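Local coordinates for protein restriction endonuclease (Mycobacterium sp., PDB 4F0Q) that probably recognises cytosine-methylated DNA through its N-terminal region and cleaves it with a magnesium-dependent nuclease domain, acting as a tetramer, at residues F115-P120 and K130-L135; R186-V191 and S205-V210; A356-P361 and V386-F391. All coordinates share one frame; numbering follows the deposited sequence.

Contact 1: F115-P120 and K130-L135; sequences FGDHKP and KGNRLL
Gly-116 and Asp-117, in the loop that leaves strand 111-115, run past the first turn of helix 130-142, with the CA atoms of Gly-116 and Asn-132, like those of Asp-117 and Gly-131, 5.7 Å apart. Asp-117 and Asn-132 reach past each other in opposite directions, and each side chain binds the backbone of the other residue. The Asp-117 carboxylate spreads over two N-H groups of the helix start: OD2 accepts from Gly-131 N at 3.0 Å and OD1 from Asn-132 N at 2.9 Å. Both donors come from above the carboxylate plane, about 40° out of it, and the bonds are bent. In Asp-117, CG sits between the backbone N and the carbonyl carbon (chi1 71°), which swings the carboxylate across to the helix although CB itself does not face it. In return, Asn-132 OD1 accepts from Asp-117 N at 2.9 Å, the donor standing above the amide carbonyl plane. The carboxylate and amide planes are 61° apart. Gly-116 CA comes within 3.1 Å of Asn-132 OD1. On the other branch of the amide, Asn-132 ND2 gives a weak bond to a water, which also lies 2.5 Å from His-118 ND1. ND2 has a second weak bond to Asn-203 OD1 on strand 200-210, and Thr-129 OG1 is a further partner of Asp-117 OD1. The two acceptors Asp-117 OD1 and Asn-132 OD1 stand only 2.9 Å apart, a repulsion that the N-H groups bound to each probably offset. A carboxylate at the positive end of the helix should be stabilised as the anion, so charge probably adds to the reciprocal hydrogen bonds that join the loop to the helix start.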
loop_
_atom_site.group_PDB
_atom_site.type_symbol
_atom_site.label_atom_id
_atom_site.label_comp_id
_atom_site.label_asym_id
_atom_site.label_seq_id
_atom_site.Cartn_x
_atom_site.Cartn_y
_atom_site.Cartn_z
ATOM N N PHE A 115 24.678 15.116 -1.952
ATOM C CA PHE A 115 24.972 15.588 -3.301
ATOM C C PHE A 115 26.467 15.815 -3.507
ATOM O O PHE A 115 27.176 16.225 -2.587
ATOM C CB PHE A 115 24.192 16.867 -3.603
ATOM C CG PHE A 115 22.704 16.673 -3.630
ATOM C CD1 PHE A 115 21.955 16.783 -2.469
ATOM C CD2 PHE A 115 22.054 16.373 -4.815
ATOM C CE1 PHE A 115 20.585 16.603 -2.492
ATOM C CE2 PHE A 115 20.685 16.191 -4.844
ATOM C CZ PHE A 115 19.949 16.306 -3.681
ATOM N N GLY A 116 26.935 15.554 -4.723
ATOM C CA GLY A 116 28.350 15.631 -5.040
ATOM C C GLY A 116 28.945 17.029 -5.045
ATOM O O GLY A 116 28.329 17.982 -4.569
ATOM N N ASP A 117 30.151 17.149 -5.594
ATOM C CA ASP A 117 30.876 18.415 -5.576
ATOM C C ASP A 117 30.982 19.062 -6.955
ATOM O O ASP A 117 31.825 19.931 -7.176
ATOM C CB ASP A 117 32.276 18.224 -4.985
ATOM C CG ASP A 117 33.196 17.444 -5.905
ATOM O OD1 ASP A 117 32.709 16.538 -6.613
ATOM O OD2 ASP A 117 34.410 17.741 -5.923
ATOM N N HIS A 118 30.132 18.634 -7.884
ATOM C CA HIS A 118 30.096 19.241 -9.209
ATOM C C HIS A 118 29.601 20.678 -9.089
ATOM O O HIS A 118 28.642 20.955 -8.368
ATOM C CB HIS A 118 29.190 18.440 -10.145
ATOM C CG HIS A 118 29.374 18.767 -11.594
ATOM N ND1 HIS A 118 30.047 17.936 -12.463
ATOM C CD2 HIS A 118 28.974 19.832 -12.327
ATOM C CE1 HIS A 118 30.050 18.473 -13.670
ATOM N NE2 HIS A 118 29.405 19.625 -13.614
ATOM N N LYS A 119 30.262 21.590 -9.791
ATOM C CA LYS A 119 29.949 23.010 -9.690
ATOM C C LYS A 119 29.386 23.550 -11.003
ATOM O O LYS A 119 29.566 22.936 -12.055
ATOM C CB LYS A 119 31.201 23.794 -9.279
ATOM C CG LYS A 119 31.686 23.482 -7.871
ATOM C CD LYS A 119 32.801 24.427 -7.452
ATOM C CE LYS A 119 33.245 24.155 -6.024
ATOM N NZ LYS A 119 34.318 25.092 -5.590
ATOM N N PRO A 120 28.683 24.695 -10.944
ATOM C CA PRO A 120 28.165 25.336 -12.158
ATOM C C PRO A 120 29.262 25.679 -13.168
ATOM O O PRO A 120 28.998 25.707 -14.370
ATOM C CB PRO A 120 27.532 26.621 -11.624
ATOM C CG PRO A 120 27.135 26.288 -10.236
ATOM C CD PRO A 120 28.197 25.361 -9.723
ATOM N N LYS A 130 37.085 16.138 -8.287
ATOM C CA LYS A 130 37.761 15.194 -7.401
ATOM C C LYS A 130 36.772 14.375 -6.576
ATOM O O LYS A 130 36.809 13.138 -6.579
ATOM C CB LYS A 130 38.705 15.937 -6.453
ATOM C CG LYS A 130 39.680 16.882 -7.136
ATOM C CD LYS A 130 40.511 17.639 -6.109
ATOM C CE LYS A 130 41.475 18.608 -6.776
ATOM N NZ LYS A 130 42.314 19.332 -5.779
ATOM N N GLY A 131 35.894 15.082 -5.870
ATOM C CA GLY A 131 34.928 14.464 -4.983
ATOM C C GLY A 131 34.057 13.424 -5.655
ATOM O O GLY A 131 33.934 12.305 -5.161
ATOM N N ASN A 132 33.455 13.792 -6.782
ATOM C CA ASN A 132 32.606 12.871 -7.534
ATOM C C ASN A 132 33.372 11.671 -8.078
ATOM O O ASN A 132 32.819 10.578 -8.198
ATOM C CB ASN A 132 31.888 13.602 -8.670
ATOM C CG ASN A 132 30.726 14.435 -8.179
ATOM O OD1 ASN A 132 30.557 14.629 -6.978
ATOM N ND2 ASN A 132 29.917 14.935 -9.106
ATOM N N ARG A 133 34.643 11.880 -8.405
ATOM C CA ARG A 133 35.498 10.790 -8.857
ATOM C C ARG A 133 35.735 9.807 -7.714
ATOM O O ARG A 133 35.696 8.590 -7.911
ATOM C CB ARG A 133 36.828 11.324 -9.395
ATOM C CG ARG A 133 37.784 10.236 -9.860
ATOM C CD ARG A 133 39.012 10.811 -10.555
ATOM N NE ARG A 133 38.706 11.340 -11.881
ATOM C CZ ARG A 133 38.559 12.632 -12.159
ATOM N NH1 ARG A 133 38.691 13.538 -11.199
ATOM N NH2 ARG A 133 38.285 13.018 -13.397
ATOM N N LEU A 134 35.970 10.341 -6.519
ATOM C CA LEU A 134 36.123 9.504 -5.333
ATOM C C LEU A 134 34.834 8.746 -5.022
ATOM O O LEU A 134 34.866 7.575 -4.639
ATOM C CB LEU A 134 36.537 10.348 -4.125
ATOM C CG LEU A 134 37.924 10.990 -4.168
ATOM C CD1 LEU A 134 38.132 11.885 -2.957
ATOM C CD2 LEU A 134 39.007 9.926 -4.241
ATOM N N LEU A 135 33.702 9.421 -5.196
ATOM C CA LEU A 135 32.398 8.821 -4.930
ATOM C C LEU A 135 32.059 7.714 -5.923
ATOM O O LEU A 135 31.423 6.728 -5.562
ATOM C CB LEU A 135 31.299 9.885 -4.927
ATOM C CG LEU A 135 31.333 10.918 -3.798
ATOM C CD1 LEU A 135 30.106 11.818 -3.864
ATOM C CD2 LEU A 135 31.432 10.240 -2.443
HETATM O O HOH W 1 31.550 16.202 -11.374
#

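Contact 2: R186-V191 and S205-V210; sequences RLEHVV and SLDLAV
Leu-187 and Leu-206 face each other as a non-hydrogen-bonded pair in the antiparallel beta hairpin of strands 175-193 and 200-210. The two side chains run alongside each other in the same direction, and Leu-187 CD1 meets Leu-206 CD2 at 3.8 Å. This leucine face is the tightly packed apolar part of the contact: helix 130-142 covers it, with Leu-136 and Ala-139 on Leu-187. Hydrogen-bonded pairs flank the leucines, Glu-188 with Ser-205 and Arg-186 with Asp-207. The Glu-188 N to Ser-205 O bond, 2.9 Å long, is almost straight at 171°.

The other face of the hairpin is polar and more loosely bonded, with weak, bent side-chain bonds and a water; Ser-205 and Asp-207 are buried there, while Arg-186 and Glu-188 stay partly exposed. Arg-186, Glu-188 and Asp-207 form a salt-bridge network. A bend at chi3 (64°) turns the Arg-186 guanidinium so that NE and NH2 share Asp-207 OD2, NE at 2.7 Å, but both bonds are weak because their angles are poor. Asp-207 OD1 has its own partners in Arg-113 and His-111 of the neighbouring strand 111-115. Glu-188 of the second subunit packs on Arg-186, the NH1 atoms of the two Arg-186 copies come close, and backbone hydrogen bonds from Leu-187 and His-189 join the two chains. The acidic groups crowding Arg-186 may offset that meeting of like charges. A water donates to Glu-188 OE1 at 2.5 Å and weakly to Ser-205 O, while Glu-188 OE2 hangs 3.8 Å above the centre of the Arg-186 guanidinium plane.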
loop_
_atom_site.group_PDB
_atom_site.type_symbol
_atom_site.label_atom_id
_atom_site.label_comp_id
_atom_site.label_asym_id
_atom_site.label_seq_id
_atom_site.Cartn_x
_atom_site.Cartn_y
_atom_site.Cartn_z
ATOM N N ARG A 186 22.695 3.970 -3.239
ATOM C CA ARG A 186 22.368 4.344 -4.611
ATOM C C ARG A 186 23.166 5.562 -5.070
ATOM O O ARG A 186 23.504 6.430 -4.270
ATOM C CB ARG A 186 20.863 4.591 -4.759
ATOM C CG ARG A 186 20.380 4.647 -6.200
ATOM C CD ARG A 186 18.862 4.576 -6.291
ATOM N NE ARG A 186 18.215 5.724 -5.664
ATOM C CZ ARG A 186 16.910 5.969 -5.725
ATOM N NH1 ARG A 186 16.109 5.147 -6.389
ATOM N NH2 ARG A 186 16.405 7.039 -5.125
ATOM N N LEU A 187 23.482 5.607 -6.359
ATOM C CA LEU A 187 24.169 6.752 -6.946
ATOM C C LEU A 187 23.552 7.056 -8.303
ATOM O O LEU A 187 23.636 6.245 -9.225
ATOM C CB LEU A 187 25.670 6.475 -7.085
ATOM C CG LEU A 187 26.591 7.656 -7.418
ATOM C CD1 LEU A 187 27.970 7.435 -6.819
ATOM C CD2 LEU A 187 26.704 7.881 -8.921
ATOM N N GLU A 188 22.935 8.226 -8.427
ATOM C CA GLU A 188 22.224 8.575 -9.651
ATOM C C GLU A 188 22.566 9.961 -10.187
ATOM O O GLU A 188 23.132 10.796 -9.481
ATOM C CB GLU A 188 20.712 8.444 -9.443
ATOM C CG GLU A 188 20.194 9.134 -8.196
ATOM C CD GLU A 188 18.761 8.754 -7.874
ATOM O OE1 GLU A 188 18.301 9.059 -6.754
ATOM O OE2 GLU A 188 18.096 8.148 -8.741
ATOM N N HIS A 189 22.220 10.189 -11.451
ATOM C CA HIS A 189 22.430 11.473 -12.103
ATOM C C HIS A 189 21.338 12.451 -11.689
ATOM O O HIS A 189 20.192 12.058 -11.481
ATOM C CB HIS A 189 22.432 11.291 -13.624
ATOM C CG HIS A 189 22.481 12.576 -14.393
ATOM N ND1 HIS A 189 21.353 13.177 -14.911
ATOM C CD2 HIS A 189 23.522 13.369 -14.740
ATOM C CE1 HIS A 189 21.697 14.286 -15.539
ATOM N NE2 HIS A 189 23.007 14.427 -15.451
ATOM N N VAL A 190 21.697 13.723 -11.563
ATOM C CA VAL A 190 20.721 14.752 -11.228
ATOM C C VAL A 190 21.113 16.076 -11.878
ATOM O O VAL A 190 22.277 16.289 -12.205
ATOM C CB VAL A 190 20.585 14.921 -9.695
ATOM C CG1 VAL A 190 21.784 15.666 -9.126
ATOM C CG2 VAL A 190 19.286 15.635 -9.340
ATOM N N VAL A 191 20.139 16.951 -12.095
ATOM C CA VAL A 191 20.424 18.291 -12.594
ATOM C C VAL A 191 19.968 19.326 -11.574
ATOM O O VAL A 191 18.813 19.326 -11.149
ATOM C CB VAL A 191 19.751 18.561 -13.954
ATOM C CG1 VAL A 191 19.978 20.003 -14.379
ATOM C CG2 VAL A 191 20.287 17.604 -15.008
ATOM N N SER A 205 23.692 12.444 -7.172
ATOM C CA SER A 205 22.877 12.345 -5.969
ATOM C C SER A 205 22.992 10.939 -5.393
ATOM O O SER A 205 22.795 9.952 -6.101
ATOM C CB SER A 205 21.417 12.674 -6.281
ATOM O OG SER A 205 20.621 12.636 -5.110
ATOM N N LEU A 206 23.314 10.851 -4.107
ATOM C CA LEU A 206 23.600 9.566 -3.481
ATOM C C LEU A 206 22.679 9.241 -2.306
ATOM O O LEU A 206 22.505 10.049 -1.391
ATOM C CB LEU A 206 25.063 9.505 -3.019
ATOM C CG LEU A 206 26.172 9.299 -4.058
ATOM C CD1 LEU A 206 26.419 10.549 -4.890
ATOM C CD2 LEU A 206 27.458 8.847 -3.379
ATOM N N ASP A 207 22.089 8.050 -2.355
ATOM C CA ASP A 207 21.378 7.484 -1.218
ATOM C C ASP A 207 22.361 6.687 -0.375
ATOM O O ASP A 207 22.881 5.656 -0.819
ATOM C CB ASP A 207 20.244 6.569 -1.682
ATOM C CG ASP A 207 19.070 7.335 -2.250
ATOM O OD1 ASP A 207 18.801 8.458 -1.773
ATOM O OD2 ASP A 207 18.411 6.810 -3.171
ATOM N N LEU A 208 22.614 7.175 0.836
ATOM C CA LEU A 208 23.560 6.543 1.746
ATOM C C LEU A 208 22.841 5.864 2.903
ATOM O O LEU A 208 21.881 6.403 3.459
ATOM C CB LEU A 208 24.553 7.575 2.289
ATOM C CG LEU A 208 25.378 8.357 1.267
ATOM C CD1 LEU A 208 26.286 9.352 1.971
ATOM C CD2 LEU A 208 26.188 7.416 0.393
ATOM N N ALA A 209 23.320 4.680 3.266
ATOM C CA ALA A 209 22.748 3.920 4.367
ATOM C C ALA A 209 23.707 3.881 5.551
ATOM O O ALA A 209 24.718 3.181 5.517
ATOM C CB ALA A 209 22.407 2.509 3.914
ATOM N N VAL A 210 23.388 4.642 6.592
ATOM C CA VAL A 210 24.190 4.643 7.809
ATOM C C VAL A 210 23.998 3.326 8.552
ATOM O O VAL A 210 22.886 2.989 8.954
ATOM C CB VAL A 210 23.816 5.814 8.734
ATOM C CG1 VAL A 210 24.638 5.766 10.011
ATOM C CG2 VAL A 210 24.017 7.138 8.016
HETATM O O HOH W 2 19.988 9.056 -4.969
#

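Contact 3: A356-P361 and V386-F391; sequences AKCIQP and VTTGSF. With MG (magnesium ion), chain E.
A chi1 of 178° swings Thr-387 OG1 away from the residue's own nitrogen and onto Lys-357 O, and Ile-359 turns CG1 in between its N and carbonyl carbon (chi1 60°), so that this branch lies 3.7 Å from the same Thr-387 OG1. The hydroxyl does two jobs. It donates to Lys-357 O at 2.9 Å, meeting the oxygen nearly head-on, and it accepts from Gly-389 N in an ST turn, a bond of 3.2 Å and 162°. One side-chain oxygen thus ties Lys-357 to the turn at Gly-389. Just before it, Lys-357 N donates to Val-386 O at 2.9 Å as part of the parallel pairing of the two strands. Farther along, the backbones touch through CA-H...O contacts: Pro-361 CA approaches Thr-388 O, and Gly-389 CA approaches Pro-361 O at 3.5 Å. Gly-389 CA also packs close to Gln-360 O. A water donates to Pro-361 O and lies 2.9 Å from Ser-390 OG, bridging the far end.

Ala-356, next to Lys-357, carries the metal. Its O binds magnesium at 2.1 Å, and three waters, Asp-334 and Gln-355 complete six ligands. Asp-334, Gln-355 and Lys-357 fit the signature of PDDEXK nucleases, with glutamine at the usual acidic position and Lys-357 probably the motif lysine. Strands 347-357 and 381-387 are neighbours within a five-stranded mixed sheet. Helix 297-314 lays Phe-300 and Ala-304 on Ala-356 and Ala-304 on Val-386, Val-365 of strand 364-365 packs on Ile-359 and Thr-387, and helix 281-292 covers Pro-361 with Leu-286, Gln-287 and Tyr-290.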
loop_
_atom_site.group_PDB
_atom_site.type_symbol
_atom_site.label_atom_id
_atom_site.label_comp_id
_atom_site.label_asym_id
_atom_site.label_seq_id
_atom_site.Cartn_x
_atom_site.Cartn_y
_atom_site.Cartn_z
ATOM N N ALA A 356 -6.634 17.793 -0.424
ATOM C CA ALA A 356 -5.907 19.050 -0.320
ATOM C C ALA A 356 -6.706 20.094 0.449
ATOM O O ALA A 356 -7.885 20.314 0.168
ATOM C CB ALA A 356 -5.562 19.570 -1.702
ATOM N N LYS A 357 -6.066 20.740 1.419
ATOM C CA LYS A 357 -6.736 21.798 2.168
ATOM C C LYS A 357 -5.822 22.986 2.451
ATOM O O LYS A 357 -4.867 22.882 3.219
ATOM C CB LYS A 357 -7.331 21.259 3.471
ATOM C CG LYS A 357 -8.277 22.235 4.147
ATOM C CD LYS A 357 -9.073 21.578 5.259
ATOM C CE LYS A 357 -10.101 22.543 5.827
ATOM N NZ LYS A 357 -10.951 21.907 6.867
ATOM N N CYS A 358 -6.130 24.116 1.822
ATOM C CA CYS A 358 -5.338 25.328 1.984
ATOM C C CYS A 358 -5.856 26.186 3.134
ATOM O O CYS A 358 -6.719 27.044 2.943
ATOM C CB CYS A 358 -5.333 26.137 0.687
ATOM S SG CYS A 358 -4.406 27.682 0.775
ATOM N N ILE A 359 -5.326 25.944 4.328
ATOM C CA ILE A 359 -5.675 26.737 5.500
ATOM C C ILE A 359 -4.484 27.589 5.909
ATOM O O ILE A 359 -3.419 27.504 5.299
ATOM C CB ILE A 359 -6.071 25.845 6.686
ATOM C CG1 ILE A 359 -4.908 24.928 7.070
ATOM C CG2 ILE A 359 -7.312 25.033 6.352
ATOM C CD1 ILE A 359 -5.205 24.017 8.240
ATOM N N GLN A 360 -4.671 28.413 6.937
ATOM C CA GLN A 360 -3.582 29.208 7.491
ATOM C C GLN A 360 -2.434 28.298 7.903
ATOM O O GLN A 360 -2.659 27.266 8.536
ATOM C CB GLN A 360 -4.062 30.012 8.700
ATOM C CG GLN A 360 -4.945 31.204 8.367
ATOM C CD GLN A 360 -4.149 32.433 7.971
ATOM O OE1 GLN A 360 -4.710 33.427 7.511
ATOM N NE2 GLN A 360 -2.835 32.375 8.155
ATOM N N PRO A 361 -1.199 28.670 7.536
ATOM C CA PRO A 361 -0.001 27.897 7.885
ATOM C C PRO A 361 0.108 27.659 9.390
ATOM O O PRO A 361 0.700 26.668 9.815
ATOM C CB PRO A 361 1.142 28.794 7.406
ATOM C CG PRO A 361 0.549 29.575 6.286
ATOM C CD PRO A 361 -0.874 29.834 6.691
ATOM N N VAL A 386 -2.390 16.891 1.678
ATOM C CA VAL A 386 -1.555 18.062 1.444
ATOM C C VAL A 386 -2.210 19.323 2.004
ATOM O O VAL A 386 -3.350 19.659 1.659
ATOM C CB VAL A 386 -1.272 18.258 -0.056
ATOM C CG1 VAL A 386 -0.372 19.465 -0.275
ATOM C CG2 VAL A 386 -0.645 17.006 -0.644
ATOM N N THR A 387 -1.484 20.015 2.874
ATOM C CA THR A 387 -1.995 21.232 3.491
ATOM C C THR A 387 -0.886 22.260 3.691
ATOM O O THR A 387 0.289 21.907 3.811
ATOM C CB THR A 387 -2.686 20.934 4.841
ATOM O OG1 THR A 387 -3.142 22.157 5.434
ATOM C CG2 THR A 387 -1.726 20.234 5.794
ATOM N N THR A 388 -1.266 23.532 3.715
ATOM C CA THR A 388 -0.317 24.615 3.937
ATOM C C THR A 388 -0.003 24.770 5.422
ATOM O O THR A 388 0.997 25.382 5.796
ATOM C CB THR A 388 -0.851 25.951 3.389
ATOM O OG1 THR A 388 -2.161 26.194 3.914
ATOM C CG2 THR A 388 -0.924 25.916 1.870
ATOM N N GLY A 389 -0.867 24.210 6.263
ATOM C CA GLY A 389 -0.683 24.275 7.701
ATOM C C GLY A 389 -0.061 23.009 8.259
ATOM O O GLY A 389 0.785 22.387 7.619
ATOM N N SER A 390 -0.485 22.629 9.459
ATOM C CA SER A 390 0.037 21.436 10.113
ATOM C C SER A 390 -1.090 20.483 10.494
ATOM O O SER A 390 -2.266 20.830 10.402
ATOM C CB SER A 390 0.834 21.816 11.362
ATOM O OG SER A 390 1.925 22.659 11.037
ATOM N N PHE A 391 -0.722 19.280 10.917
ATOM C CA PHE A 391 -1.692 18.322 11.428
ATOM C C PHE A 391 -1.640 18.318 12.949
ATOM O O PHE A 391 -0.558 18.329 13.539
ATOM C CB PHE A 391 -1.411 16.919 10.881
ATOM C CG PHE A 391 -1.463 16.831 9.382
ATOM C CD1 PHE A 391 -2.671 16.662 8.725
ATOM C CD2 PHE A 391 -0.303 16.916 8.628
ATOM C CE1 PHE A 391 -2.722 16.582 7.346
ATOM C CE2 PHE A 391 -0.349 16.837 7.248
ATOM C CZ PHE A 391 -1.561 16.669 6.607
HETATM MG MG MG E . -9.794 19.547 -0.110
HETATM O O HOH W 3 0.864 25.229 11.953
HETATM O O HOH W 4 -9.720 20.968 -1.631
HETATM O O HOH W 5 -10.329 21.087 1.188
HETATM O O HOH W 6 -11.648 18.593 -0.443
#

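How the contacts relate
Contacts 1 and 2 are neighbours in the N-terminal half, their centres 12 Å apart. The helix of contact 1 packs on the hairpin of contact 2: Leu-135 CD1 of contact 1 lies 4.0 Å from Leu-206 CD2 of contact 2. Before the loop of contact 1, Phe-115 CE2 lies 3.6 Å from Ser-205 OG, so both segments of contact 1 sit directly on that hairpin. Contact 3 belongs to the nuclease part, with its centre about 37 Å from that of contact 1 and 31 Å from that of contact 2. The nearest atoms remain about 20 Å away, so neither N-terminal contact touches the segments beside the magnesium.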